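PDB 4EH1: flavohemoprotein from Vibrio cholerae O1 biovar El Tor, which probably detoxifies nitric oxide, using dioxygen and NAD(P)H to turn it into nitrate, and is present here as its FAD- and NAD(P)H-binding reductase domain. Local coordinates for residues 70-75 and 87-92; 15-20 and 153-158; 53-58 and 83-88. One frame throughout, in Å; residues are numbered along the deposited sequence.

Contact 1 of 3, residues 70-75 and 87-92; sequences ISVKRE and HYLHNN. With FAD (flavin-adenine dinucleotide), chain C.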
loop_
_atom_site.group_PDB
_atom_site.type_symbol
_atom_site.label_atom_id
_atom_site.label_comp_id
_atom_site.label_asym_id
_atom_site.label_seq_id
_atom_site.Cartn_x
_atom_site.Cartn_y
_atom_site.Cartn_z
ATOM N N ILE A 70 -5.588 -10.940 0.034
ATOM C CA ILE A 70 -4.692 -11.591 0.992
ATOM C C ILE A 70 -3.801 -10.530 1.629
ATOM O O ILE A 70 -3.647 -9.430 1.088
ATOM C CB ILE A 70 -3.782 -12.614 0.326
ATOM C CG1 ILE A 70 -2.956 -11.929 -0.754
ATOM C CG2 ILE A 70 -4.593 -13.845 -0.240
ATOM C CD1 ILE A 70 -1.822 -12.849 -1.274
ATOM N N SER A 71 -3.199 -10.870 2.763
ATOM C CA SER A 71 -2.386 -9.918 3.521
ATOM C C SER A 71 -1.121 -10.620 3.989
ATOM O O SER A 71 -1.170 -11.601 4.755
ATOM C CB SER A 71 -3.157 -9.384 4.728
ATOM O OG SER A 71 -4.449 -8.913 4.332
ATOM N N VAL A 72 0.006 -10.070 3.554
ATOM C CA VAL A 72 1.257 -10.780 3.522
ATOM C C VAL A 72 2.315 -10.096 4.398
ATOM O O VAL A 72 2.654 -8.927 4.206
ATOM C CB VAL A 72 1.760 -10.848 2.061
ATOM C CG1 VAL A 72 3.165 -11.401 2.024
ATOM C CG2 VAL A 72 0.745 -11.648 1.160
ATOM N N LYS A 73 2.813 -10.829 5.381
ATOM C CA LYS A 73 3.859 -10.288 6.230
ATOM C C LYS A 73 5.254 -10.521 5.625
ATOM O O LYS A 73 5.611 -11.648 5.315
ATOM C CB LYS A 73 3.803 -10.893 7.614
ATOM C CG LYS A 73 4.837 -10.190 8.526
ATOM C CD LYS A 73 5.051 -10.856 9.865
ATOM C CE LYS A 73 6.401 -10.368 10.447
ATOM N NZ LYS A 73 6.677 -10.825 11.822
ATOM N N ARG A 74 5.997 -9.441 5.440
ATOM C CA ARG A 74 7.421 -9.480 5.103
ATOM C C ARG A 74 8.126 -10.320 6.181
ATOM O O ARG A 74 8.307 -9.849 7.300
ATOM C CB ARG A 74 7.959 -8.039 5.137
ATOM C CG ARG A 74 9.094 -7.710 4.192
ATOM C CD ARG A 74 8.965 -6.280 3.618
ATOM N NE ARG A 74 9.314 -5.213 4.551
ATOM C CZ ARG A 74 8.496 -4.228 4.929
ATOM N NH1 ARG A 74 7.250 -4.141 4.455
ATOM N NH2 ARG A 74 8.928 -3.314 5.780
ATOM N N GLU A 75 8.484 -11.567 5.880
ATOM C CA GLU A 75 9.066 -12.418 6.931
ATOM C C GLU A 75 10.585 -12.303 7.034
ATOM O O GLU A 75 11.266 -12.039 6.052
ATOM C CB GLU A 75 8.617 -13.887 6.837
ATOM C CG GLU A 75 8.999 -14.702 8.102
ATOM C CD GLU A 75 8.312 -16.064 8.219
ATOM O OE1 GLU A 75 7.061 -16.120 8.111
ATOM O OE2 GLU A 75 9.024 -17.079 8.434
ATOM N N HIS A 87 9.063 -11.493 0.477
ATOM C CA HIS A 87 9.817 -10.322 0.037
ATOM C C HIS A 87 9.577 -10.101 -1.442
ATOM O O HIS A 87 9.544 -8.977 -1.910
ATOM C CB HIS A 87 11.316 -10.436 0.376
ATOM C CG HIS A 87 11.602 -10.164 1.821
ATOM N ND1 HIS A 87 12.227 -9.011 2.257
ATOM C CD2 HIS A 87 11.268 -10.854 2.938
ATOM C CE1 HIS A 87 12.298 -9.022 3.577
ATOM N NE2 HIS A 87 11.728 -10.130 4.015
ATOM N N TYR A 88 9.396 -11.186 -2.173
ATOM C CA TYR A 88 9.184 -11.048 -3.589
ATOM C C TYR A 88 7.896 -10.283 -3.887
ATOM O O TYR A 88 7.888 -9.409 -4.731
ATOM C CB TYR A 88 9.124 -12.400 -4.253
ATOM C CG TYR A 88 8.960 -12.282 -5.740
ATOM C CD1 TYR A 88 10.026 -11.884 -6.539
ATOM C CD2 TYR A 88 7.742 -12.549 -6.344
ATOM C CE1 TYR A 88 9.895 -11.771 -7.900
ATOM C CE2 TYR A 88 7.590 -12.443 -7.729
ATOM C CZ TYR A 88 8.680 -12.054 -8.493
ATOM O OH TYR A 88 8.554 -11.952 -9.856
ATOM N N LEU A 89 6.830 -10.654 -3.189
ATOM C CA LEU A 89 5.526 -10.021 -3.293
ATOM C C LEU A 89 5.577 -8.541 -2.925
ATOM O O LEU A 89 5.121 -7.701 -3.713
ATOM C CB LEU A 89 4.514 -10.733 -2.396
ATOM C CG LEU A 89 4.141 -12.128 -2.884
ATOM C CD1 LEU A 89 3.195 -12.792 -1.909
ATOM C CD2 LEU A 89 3.544 -12.071 -4.307
ATOM N N HIS A 90 6.096 -8.249 -1.722
ATOM C CA HIS A 90 6.296 -6.876 -1.261
ATOM C C HIS A 90 7.145 -6.051 -2.250
ATOM O O HIS A 90 6.744 -4.973 -2.663
ATOM C CB HIS A 90 6.965 -6.844 0.138
ATOM C CG HIS A 90 6.010 -7.027 1.276
ATOM N ND1 HIS A 90 5.743 -6.029 2.190
ATOM C CD2 HIS A 90 5.245 -8.088 1.648
ATOM C CE1 HIS A 90 4.857 -6.458 3.072
ATOM N NE2 HIS A 90 4.539 -7.706 2.769
ATOM N N ASN A 91 8.292 -6.575 -2.663
ATOM C CA ASN A 91 9.234 -5.766 -3.438
ATOM C C ASN A 91 9.038 -5.742 -4.938
ATOM O O ASN A 91 9.403 -4.772 -5.572
ATOM C CB ASN A 91 10.681 -6.184 -3.149
ATOM C CG ASN A 91 11.068 -5.953 -1.695
ATOM O OD1 ASN A 91 10.536 -5.058 -1.046
ATOM N ND2 ASN A 91 11.977 -6.767 -1.177
ATOM N N ASN A 92 8.494 -6.807 -5.515
ATOM C CA ASN A 92 8.539 -6.964 -6.964
ATOM C C ASN A 92 7.175 -7.022 -7.617
ATOM O O ASN A 92 7.040 -6.701 -8.783
ATOM C CB ASN A 92 9.278 -8.259 -7.345
ATOM C CG ASN A 92 10.747 -8.236 -6.955
ATOM O OD1 ASN A 92 11.628 -8.121 -7.805
ATOM N ND2 ASN A 92 11.011 -8.343 -5.669
HETATM P PA FAD C . 10.742 -18.601 3.442
HETATM O O1A FAD C . 9.992 -19.806 3.251
HETATM O O2A FAD C . 11.751 -18.184 2.530
HETATM O O5B FAD C . 11.445 -18.723 4.812
HETATM C C5B FAD C . 10.848 -19.427 5.871
HETATM C C4B FAD C . 11.598 -19.302 7.184
HETATM O O4B FAD C . 12.792 -20.060 7.172
HETATM C C3B FAD C . 11.985 -17.872 7.406
HETATM O O3B FAD C . 11.923 -17.610 8.784
HETATM C C2B FAD C . 13.408 -17.817 6.965
HETATM O O2B FAD C . 14.040 -16.834 7.724
HETATM C C1B FAD C . 13.909 -19.206 7.233
HETATM N N9A FAD C . 14.864 -19.581 6.197
HETATM C C8A FAD C . 14.713 -19.442 4.898
HETATM N N7A FAD C . 15.790 -19.865 4.237
HETATM C C5A FAD C . 16.654 -20.278 5.135
HETATM C C6A FAD C . 17.997 -20.837 5.096
HETATM N N6A FAD C . 18.634 -21.047 3.936
HETATM N N1A FAD C . 18.550 -21.115 6.262
HETATM C C2A FAD C . 17.926 -20.915 7.401
HETATM N N3A FAD C . 16.715 -20.412 7.511
HETATM C C4A FAD C . 16.042 -20.075 6.428
HETATM N N1 FAD C . 1.561 -15.681 5.759
HETATM C C2 FAD C . 1.047 -14.459 5.627
HETATM O O2 FAD C . 1.804 -13.530 5.507
HETATM N N3 FAD C . -0.250 -14.208 5.602
HETATM C C4 FAD C . -1.142 -15.146 5.702
HETATM O O4 FAD C . -2.307 -14.848 5.666
HETATM C C4X FAD C . -0.662 -16.523 5.867
HETATM N N5 FAD C . -1.490 -17.532 5.992
HETATM C C5X FAD C . -1.039 -18.762 6.151
HETATM C C6 FAD C . -1.941 -19.768 6.279
HETATM C C7 FAD C . -1.514 -21.049 6.449
HETATM C C7M FAD C . -2.494 -22.150 6.594
HETATM C C8 FAD C . -0.089 -21.346 6.476
HETATM C C8M FAD C . 0.335 -22.754 6.649
HETATM C C9 FAD C . 0.825 -20.339 6.342
HETATM C C9A FAD C . 0.395 -19.048 6.188
HETATM N N10 FAD C . 1.301 -18.008 6.054
HETATM C C10 FAD C . 0.783 -16.732 5.896
HETATM C "C1'" FAD C . 2.735 -18.267 6.046
HETATM C "C2'" FAD C . 3.260 -18.191 4.612
HETATM O "O2'" FAD C . 2.721 -19.180 3.764
HETATM C "C3'" FAD C . 4.756 -18.349 4.436
HETATM O "O3'" FAD C . 5.233 -19.492 5.090
HETATM C "C4'" FAD C . 5.573 -17.118 4.783
HETATM O "O4'" FAD C . 5.090 -16.034 4.026
HETATM C "C5'" FAD C . 7.073 -17.287 4.571
HETATM O "O5'" FAD C . 7.446 -17.549 3.251
HETATM P P FAD C . 8.696 -16.959 2.579
HETATM O O1P FAD C . 8.829 -17.631 1.329
HETATM O O2P FAD C . 8.577 -15.552 2.587
HETATM O O3P FAD C . 9.806 -17.371 3.572
#
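In the FAD-binding half of the reductase domain, H90 and H87 of helix 84-92 grip the carbonyls of V72 in strand 68-73 and of E75 just after it, in a segment that also hydrogen-bonds the flavin. The helix crosses the strand at 103°, their axes 8.8 Å apart. H90 donates from NE2 to V72 O (2.7 Å) in a nearly straight bond; the acceptor lies in the imidazole plane, whereas the donor sits above the carbonyl plane. One turn earlier, H87 NE2 reaches E75 O at 2.8 Å, with a more bent N-H...O angle of 139°.

Two successive methylenes of R74 meet these rings, at least in the conformer described. CB stands over the middle of the H90 ring, 4.1 Å from the centroid, and CG, placed by a chi1 of -149°, lies over the H87 face, nearer the rim; both are CH-pi contacts. Deeper in, V72 CG2 packs on L89 CD1 at 4.1 Å, and Y57 borders both residues.

S71 O and K73 N serve the cofactor: S71 O accepts from FAD N3 (2.9 Å), and K73 N donates to FAD O2 (2.9 Å). Separately, the side-chain oxygen E75 OE2 takes the ribose hydroxyl O3B. Paired backbone recognition of the pyrimidine edge of the isoalloxazine is typical of the FAD-binding barrel of the ferredoxin reductase-like family.

Contact 2 of 3, residues 15-20 and 153-158; sequences SAYVTS and AKEHTF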
loop_
_atom_site.group_PDB
_atom_site.type_symbol
_atom_site.label_atom_id
_atom_site.label_comp_id
_atom_site.label_asym_id
_atom_site.label_seq_id
_atom_site.Cartn_x
_atom_site.Cartn_y
_atom_site.Cartn_z
ATOM N N SER A 15 0.339 -2.415 7.763
ATOM C CA SER A 15 1.129 -2.060 8.954
ATOM C C SER A 15 2.574 -2.136 8.527
ATOM O O SER A 15 2.819 -2.346 7.343
ATOM C CB SER A 15 0.840 -2.980 10.149
ATOM O OG SER A 15 0.966 -4.351 9.827
ATOM N N ALA A 16 3.516 -1.917 9.447
ATOM C CA ALA A 16 4.947 -1.867 9.095
ATOM C C ALA A 16 5.396 -3.039 8.215
ATOM O O ALA A 16 6.140 -2.865 7.283
ATOM C CB ALA A 16 5.820 -1.804 10.344
ATOM N N TYR A 17 4.942 -4.244 8.492
ATOM C CA TYR A 17 5.470 -5.371 7.725
ATOM C C TYR A 17 4.402 -6.123 6.903
ATOM O O TYR A 17 4.713 -7.072 6.176
ATOM C CB TYR A 17 6.165 -6.321 8.673
ATOM C CG TYR A 17 7.243 -5.624 9.487
ATOM C CD1 TYR A 17 8.367 -5.093 8.871
ATOM C CD2 TYR A 17 7.129 -5.508 10.863
ATOM C CE1 TYR A 17 9.358 -4.454 9.590
ATOM C CE2 TYR A 17 8.132 -4.894 11.611
ATOM C CZ TYR A 17 9.239 -4.371 10.965
ATOM O OH TYR A 17 10.201 -3.749 11.700
ATOM N N VAL A 18 3.156 -5.689 7.015
ATOM C CA VAL A 18 2.072 -6.385 6.347
ATOM C C VAL A 18 1.468 -5.503 5.242
ATOM O O VAL A 18 1.096 -4.328 5.458
ATOM C CB VAL A 18 0.968 -6.775 7.323
ATOM C CG1 VAL A 18 -0.236 -7.377 6.555
ATOM C CG2 VAL A 18 1.489 -7.737 8.412
ATOM N N THR A 19 1.380 -6.092 4.069
ATOM C CA THR A 19 0.805 -5.443 2.904
ATOM C C THR A 19 -0.284 -6.334 2.297
ATOM O O THR A 19 -0.092 -7.547 2.162
ATOM C CB THR A 19 1.929 -5.115 1.888
ATOM O OG1 THR A 19 2.666 -3.984 2.391
ATOM C CG2 THR A 19 1.345 -4.771 0.464
ATOM N N SER A 20 -1.443 -5.748 1.977
ATOM C CA SER A 20 -2.537 -6.512 1.371
ATOM C C SER A 20 -2.454 -6.479 -0.166
ATOM O O SER A 20 -1.982 -5.504 -0.747
ATOM C CB SER A 20 -3.914 -5.960 1.780
ATOM O OG SER A 20 -4.334 -6.423 3.033
ATOM N N ALA A 153 2.233 -0.093 17.996
ATOM C CA ALA A 153 1.311 0.650 17.155
ATOM C C ALA A 153 1.655 0.454 15.685
ATOM O O ALA A 153 0.767 0.203 14.867
ATOM C CB ALA A 153 1.289 2.176 17.529
ATOM N N LYS A 154 2.936 0.546 15.339
ATOM C CA LYS A 154 3.286 0.396 13.919
ATOM C C LYS A 154 3.024 -1.002 13.350
ATOM O O LYS A 154 2.955 -1.184 12.137
ATOM C CB LYS A 154 4.719 0.815 13.638
ATOM C CG LYS A 154 5.796 -0.177 14.082
ATOM C CD LYS A 154 7.145 0.265 13.493
ATOM C CE LYS A 154 8.263 -0.747 13.811
ATOM N NZ LYS A 154 8.563 -0.826 15.280
ATOM N N GLU A 155 2.888 -1.994 14.211
ATOM C CA GLU A 155 2.602 -3.330 13.698
ATOM C C GLU A 155 1.115 -3.696 13.892
ATOM O O GLU A 155 0.734 -4.858 13.819
ATOM C CB GLU A 155 3.516 -4.384 14.370
ATOM C CG GLU A 155 4.979 -4.202 14.101
ATOM C CD GLU A 155 5.831 -5.431 14.523
ATOM O OE1 GLU A 155 5.430 -6.598 14.272
ATOM O OE2 GLU A 155 6.913 -5.229 15.120
ATOM N N HIS A 156 0.280 -2.709 14.175
ATOM C CA HIS A 156 -1.099 -3.004 14.537
ATOM C C HIS A 156 -1.935 -3.208 13.248
ATOM O O HIS A 156 -2.582 -2.282 12.761
ATOM C CB HIS A 156 -1.644 -1.841 15.373
ATOM C CG HIS A 156 -3.030 -2.055 15.904
ATOM N ND1 HIS A 156 -3.598 -1.227 16.858
ATOM C CD2 HIS A 156 -3.969 -2.981 15.606
ATOM C CE1 HIS A 156 -4.815 -1.652 17.139
ATOM N NE2 HIS A 156 -5.066 -2.715 16.391
ATOM N N THR A 157 -1.918 -4.419 12.707
ATOM C CA THR A 157 -2.530 -4.696 11.414
ATOM C C THR A 157 -4.046 -4.502 11.383
ATOM O O THR A 157 -4.739 -4.967 12.270
ATOM C CB THR A 157 -2.209 -6.143 11.040
ATOM O OG1 THR A 157 -0.783 -6.308 11.043
ATOM C CG2 THR A 157 -2.806 -6.522 9.661
ATOM N N PHE A 158 -4.552 -3.814 10.357
ATOM C CA PHE A 158 -5.977 -3.543 10.202
ATOM C C PHE A 158 -6.557 -2.630 11.267
ATOM O O PHE A 158 -7.771 -2.687 11.497
ATOM C CB PHE A 158 -6.795 -4.843 10.226
ATOM C CG PHE A 158 -6.413 -5.815 9.163
ATOM C CD1 PHE A 158 -6.371 -5.425 7.842
ATOM C CD2 PHE A 158 -6.079 -7.128 9.489
ATOM C CE1 PHE A 158 -6.026 -6.352 6.845
ATOM C CE2 PHE A 158 -5.716 -8.051 8.498
ATOM C CZ PHE A 158 -5.692 -7.653 7.186
#
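The backbone of A16 donates to K154 O across the two segments (2.8 Å, 167°), with the N-H pointing almost straight down the axis of the carbonyl. This bond ties the hairpin turn leading from strand 4-13 into strand 18-25, where S15 N donates to V18 O, to a short 3-10 segment at 153-154. The CA atoms of S15 and E155 come within 5.1 Å, and beyond them the loop bends through an inverse gamma turn centred on H156 before F158 at the N-cap position of helix 159-169.

S15 OG lies between its own N and carbonyl carbon (chi1 52°), a rotamer that brings it to T157 OG1 at 2.9 Å; this hydroxyl pair is hydrogen-bonded. T157 OG1 also touches V18 CG2, and its methyl CG2 meets V18 CG1, the two side chains crossing at about a right angle.

The contact spans the junction between the two lobes of the reductase: 15-20 belongs to the antiparallel FAD-binding barrel, 153-158 to the loop after strand 144-150 of the parallel NAD-binding sheet. V18 lies close to V124, a residue of the probable NADP(+) site.

At the outer end, the E155 carboxylate stands at the edge of the Y17 ring, its plane 84° from that of the ring and OE2 3.7 Å from Y17 CE2; N151 holds the same oxygen. K154 runs alongside A16, its CD 4.0 Å from A16 CB, and N91 of the second subunit packs on both. At the other end S20 OG, hydrogen-bonded to E14 and S71, approaches the edge of the F158 ring.

Contact 3 of 3, residues 53-58 and 83-88; sequences EIRQYS and GLVSHY. With FAD (flavin-adenine dinucleotide), chain C.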
loop_
_atom_site.group_PDB
_atom_site.type_symbol
_atom_site.label_atom_id
_atom_site.label_comp_id
_atom_site.label_asym_id
_atom_site.label_seq_id
_atom_site.Cartn_x
_atom_site.Cartn_y
_atom_site.Cartn_z
ATOM N N GLU A 53 8.117 -21.129 -6.269
ATOM C CA GLU A 53 7.859 -21.344 -4.861
ATOM C C GLU A 53 6.370 -21.106 -4.606
ATOM O O GLU A 53 5.777 -20.169 -5.143
ATOM C CB GLU A 53 8.659 -20.354 -4.027
ATOM C CG GLU A 53 10.177 -20.429 -4.201
ATOM C CD GLU A 53 10.804 -21.632 -3.502
ATOM O OE1 GLU A 53 11.915 -22.041 -3.918
ATOM O OE2 GLU A 53 10.203 -22.179 -2.544
ATOM N N ILE A 54 5.783 -21.952 -3.771
ATOM C CA ILE A 54 4.371 -21.879 -3.449
ATOM C C ILE A 54 4.178 -21.707 -1.942
ATOM O O ILE A 54 4.813 -22.409 -1.146
ATOM C CB ILE A 54 3.636 -23.158 -3.946
ATOM C CG1 ILE A 54 3.809 -23.310 -5.464
ATOM C CG2 ILE A 54 2.166 -23.075 -3.593
ATOM C CD1 ILE A 54 3.569 -24.724 -6.033
ATOM N N ARG A 55 3.311 -20.767 -1.569
ATOM C CA ARG A 55 2.978 -20.474 -0.184
ATOM C C ARG A 55 1.468 -20.298 -0.002
ATOM O O ARG A 55 0.764 -19.745 -0.878
ATOM C CB ARG A 55 3.621 -19.149 0.252
ATOM C CG ARG A 55 5.168 -19.129 0.126
ATOM C CD ARG A 55 5.907 -20.176 0.995
ATOM N NE ARG A 55 7.364 -20.028 0.871
ATOM C CZ ARG A 55 8.137 -20.836 0.153
ATOM N NH1 ARG A 55 7.600 -21.865 -0.495
ATOM N NH2 ARG A 55 9.449 -20.618 0.084
ATOM N N GLN A 56 0.988 -20.731 1.159
ATOM C CA GLN A 56 -0.377 -20.467 1.588
ATOM C C GLN A 56 -0.526 -19.034 2.071
ATOM O O GLN A 56 0.315 -18.545 2.849
ATOM C CB GLN A 56 -0.761 -21.431 2.735
ATOM C CG GLN A 56 -0.555 -22.896 2.422
ATOM C CD GLN A 56 0.765 -23.428 2.963
ATOM O OE1 GLN A 56 1.827 -22.829 2.769
ATOM N NE2 GLN A 56 0.698 -24.539 3.657
ATOM N N TYR A 57 -1.574 -18.344 1.602
ATOM C CA TYR A 57 -1.961 -17.055 2.204
ATOM C C TYR A 57 -3.470 -17.011 2.459
ATOM O O TYR A 57 -4.261 -17.392 1.592
ATOM C CB TYR A 57 -1.514 -15.850 1.366
ATOM C CG TYR A 57 -0.036 -15.729 1.319
ATOM C CD1 TYR A 57 0.684 -15.362 2.463
ATOM C CD2 TYR A 57 0.664 -16.058 0.166
ATOM C CE1 TYR A 57 2.082 -15.298 2.453
ATOM C CE2 TYR A 57 2.042 -16.018 0.144
ATOM C CZ TYR A 57 2.754 -15.629 1.291
ATOM O OH TYR A 57 4.126 -15.578 1.261
ATOM N N SER A 58 -3.838 -16.552 3.649
ATOM C CA SER A 58 -5.208 -16.556 4.102
ATOM C C SER A 58 -5.992 -15.467 3.408
ATOM O O SER A 58 -5.494 -14.368 3.212
ATOM C CB SER A 58 -5.257 -16.265 5.597
ATOM O OG SER A 58 -4.605 -17.268 6.354
ATOM N N GLY A 83 12.434 -13.875 4.027
ATOM C CA GLY A 83 11.593 -14.908 3.433
ATOM C C GLY A 83 11.413 -14.608 1.963
ATOM O O GLY A 83 11.076 -13.472 1.585
ATOM N N LEU A 84 11.642 -15.620 1.147
ATOM C CA LEU A 84 11.726 -15.480 -0.304
ATOM C C LEU A 84 10.450 -14.970 -0.961
ATOM O O LEU A 84 10.486 -13.981 -1.682
ATOM C CB LEU A 84 12.084 -16.814 -0.942
ATOM C CG LEU A 84 13.501 -16.966 -1.494
ATOM C CD1 LEU A 84 14.553 -16.544 -0.477
ATOM C CD2 LEU A 84 13.703 -18.411 -1.894
ATOM N N VAL A 85 9.336 -15.653 -0.714
ATOM C CA VAL A 85 8.085 -15.307 -1.373
ATOM C C VAL A 85 7.515 -14.017 -0.827
ATOM O O VAL A 85 7.041 -13.161 -1.613
ATOM C CB VAL A 85 7.036 -16.426 -1.261
ATOM C CG1 VAL A 85 5.655 -15.932 -1.755
ATOM C CG2 VAL A 85 7.495 -17.670 -2.028
ATOM N N SER A 86 7.563 -13.862 0.503
ATOM C CA SER A 86 6.994 -12.646 1.111
ATOM C C SER A 86 7.742 -11.397 0.619
ATOM O O SER A 86 7.122 -10.378 0.315
ATOM C CB SER A 86 6.922 -12.711 2.652
ATOM O OG SER A 86 8.182 -12.903 3.271
ATOM N N HIS A 87 9.063 -11.493 0.477
ATOM C CA HIS A 87 9.817 -10.322 0.037
ATOM C C HIS A 87 9.577 -10.101 -1.442
ATOM O O HIS A 87 9.544 -8.977 -1.910
ATOM C CB HIS A 87 11.316 -10.436 0.376
ATOM C CG HIS A 87 11.602 -10.164 1.821
ATOM N ND1 HIS A 87 12.227 -9.011 2.257
ATOM C CD2 HIS A 87 11.268 -10.854 2.938
ATOM C CE1 HIS A 87 12.298 -9.022 3.577
ATOM N NE2 HIS A 87 11.728 -10.130 4.015
ATOM N N TYR A 88 9.396 -11.186 -2.173
ATOM C CA TYR A 88 9.184 -11.048 -3.589
ATOM C C TYR A 88 7.896 -10.283 -3.887
ATOM O O TYR A 88 7.888 -9.409 -4.731
ATOM C CB TYR A 88 9.124 -12.400 -4.253
ATOM C CG TYR A 88 8.960 -12.282 -5.740
ATOM C CD1 TYR A 88 10.026 -11.884 -6.539
ATOM C CD2 TYR A 88 7.742 -12.549 -6.344
ATOM C CE1 TYR A 88 9.895 -11.771 -7.900
ATOM C CE2 TYR A 88 7.590 -12.443 -7.729
ATOM C CZ TYR A 88 8.680 -12.054 -8.493
ATOM O OH TYR A 88 8.554 -11.952 -9.856
HETATM P PA FAD C . 10.742 -18.601 3.442
HETATM O O1A FAD C . 9.992 -19.806 3.251
HETATM O O2A FAD C . 11.751 -18.184 2.530
HETATM O O5B FAD C . 11.445 -18.723 4.812
HETATM C C5B FAD C . 10.848 -19.427 5.871
HETATM C C4B FAD C . 11.598 -19.302 7.184
HETATM O O4B FAD C . 12.792 -20.060 7.172
HETATM C C3B FAD C . 11.985 -17.872 7.406
HETATM O O3B FAD C . 11.923 -17.610 8.784
HETATM C C2B FAD C . 13.408 -17.817 6.965
HETATM O O2B FAD C . 14.040 -16.834 7.724
HETATM C C1B FAD C . 13.909 -19.206 7.233
HETATM N N9A FAD C . 14.864 -19.581 6.197
HETATM C C8A FAD C . 14.713 -19.442 4.898
HETATM N N7A FAD C . 15.790 -19.865 4.237
HETATM C C5A FAD C . 16.654 -20.278 5.135
HETATM C C6A FAD C . 17.997 -20.837 5.096
HETATM N N6A FAD C . 18.634 -21.047 3.936
HETATM N N1A FAD C . 18.550 -21.115 6.262
HETATM C C2A FAD C . 17.926 -20.915 7.401
HETATM N N3A FAD C . 16.715 -20.412 7.511
HETATM C C4A FAD C . 16.042 -20.075 6.428
HETATM N N1 FAD C . 1.561 -15.681 5.759
HETATM C C2 FAD C . 1.047 -14.459 5.627
HETATM O O2 FAD C . 1.804 -13.530 5.507
HETATM N N3 FAD C . -0.250 -14.208 5.602
HETATM C C4 FAD C . -1.142 -15.146 5.702
HETATM O O4 FAD C . -2.307 -14.848 5.666
HETATM C C4X FAD C . -0.662 -16.523 5.867
HETATM N N5 FAD C . -1.490 -17.532 5.992
HETATM C C5X FAD C . -1.039 -18.762 6.151
HETATM C C6 FAD C . -1.941 -19.768 6.279
HETATM C C7 FAD C . -1.514 -21.049 6.449
HETATM C C7M FAD C . -2.494 -22.150 6.594
HETATM C C8 FAD C . -0.089 -21.346 6.476
HETATM C C8M FAD C . 0.335 -22.754 6.649
HETATM C C9 FAD C . 0.825 -20.339 6.342
HETATM C C9A FAD C . 0.395 -19.048 6.188
HETATM N N10 FAD C . 1.301 -18.008 6.054
HETATM C C10 FAD C . 0.783 -16.732 5.896
HETATM C "C1'" FAD C . 2.735 -18.267 6.046
HETATM C "C2'" FAD C . 3.260 -18.191 4.612
HETATM O "O2'" FAD C . 2.721 -19.180 3.764
HETATM C "C3'" FAD C . 4.756 -18.349 4.436
HETATM O "O3'" FAD C . 5.233 -19.492 5.090
HETATM C "C4'" FAD C . 5.573 -17.118 4.783
HETATM O "O4'" FAD C . 5.090 -16.034 4.026
HETATM C "C5'" FAD C . 7.073 -17.287 4.571
HETATM O "O5'" FAD C . 7.446 -17.549 3.251
HETATM P P FAD C . 8.696 -16.959 2.579
HETATM O O1P FAD C . 8.829 -17.631 1.329
HETATM O O2P FAD C . 8.577 -15.552 2.587
HETATM O O3P FAD C . 9.806 -17.371 3.572
#
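E53 opens strand 53-58 with its CB 3.5 Å from V85 CG2, a methyl of helix 84-92 that also meets R55. The two axes cross at 83°, 9.3 Å apart. E53 bends at chi2 (-75°), turning its carboxylate back to R55, where OE2 forms a salt bridge with NH2 (3.1 Å), approached from above the carboxylate plane. I54 contributes its carbonyl, which receives R55 NH1.

Held by E53 and I54, R55 reaches the cofactor. Its CG rests on V85 CG2, and that methyl also covers one face of the guanidinium. R55 NE donates to FAD O1P at 2.8 Å, while NH2 makes only weak bonds to O1P and O1A, so the positive group touches both phosphates and probably offsets their charge. Q56 turns its side chain to the dimethylbenzene end of the flavin, and its carbonyl accepts from FAD O2' on the ribityl chain.

Y57 meets the other methyl of V85: its OH is 3.4 Å from V85 CG1, which lies near the ring plane, and is hydrogen-bonded to FAD O4' (3.0 Å). The CD1-CE1 edge of the ring approaches the flavin pyrimidine, with CD1 3.3 Å from FAD C2. At S58 the backbone N donates to FAD O4.

The helix start supplies the other half of the phosphate site. Following G83 at the N-cap, L84, V85 and S86 donate backbone N-H groups to O2A, O1P and O2P, and S86 OG adds a bond to O2P (2.8 Å). A strand RxYS sequence facing a pyrophosphate-binding helix N terminus is characteristic of the ferredoxin reductase-like FAD site.

Overall arrangement
Leaving the N terminus, the chain first passes 15-20, whose partner 153-158 comes more than 130 residues later; contact 2 therefore closes a long loop, joining the FAD-binding barrel to the NAD-binding lobe. Contacts 3 and 1 both nest within it. After strand 53-58 and then 70-75 have been laid down, helix 84-92 returns the chain to both, closing contacts 3 and 1 on overlapping helical segments that share H87 and Y88; neither of these two loops contains the other. Their centres are 7 Å apart, and both touch FAD. Neighbouring strands 18-25 and 68-73 join contact 1 to contact 2, whereas contacts 2 and 3 do not touch.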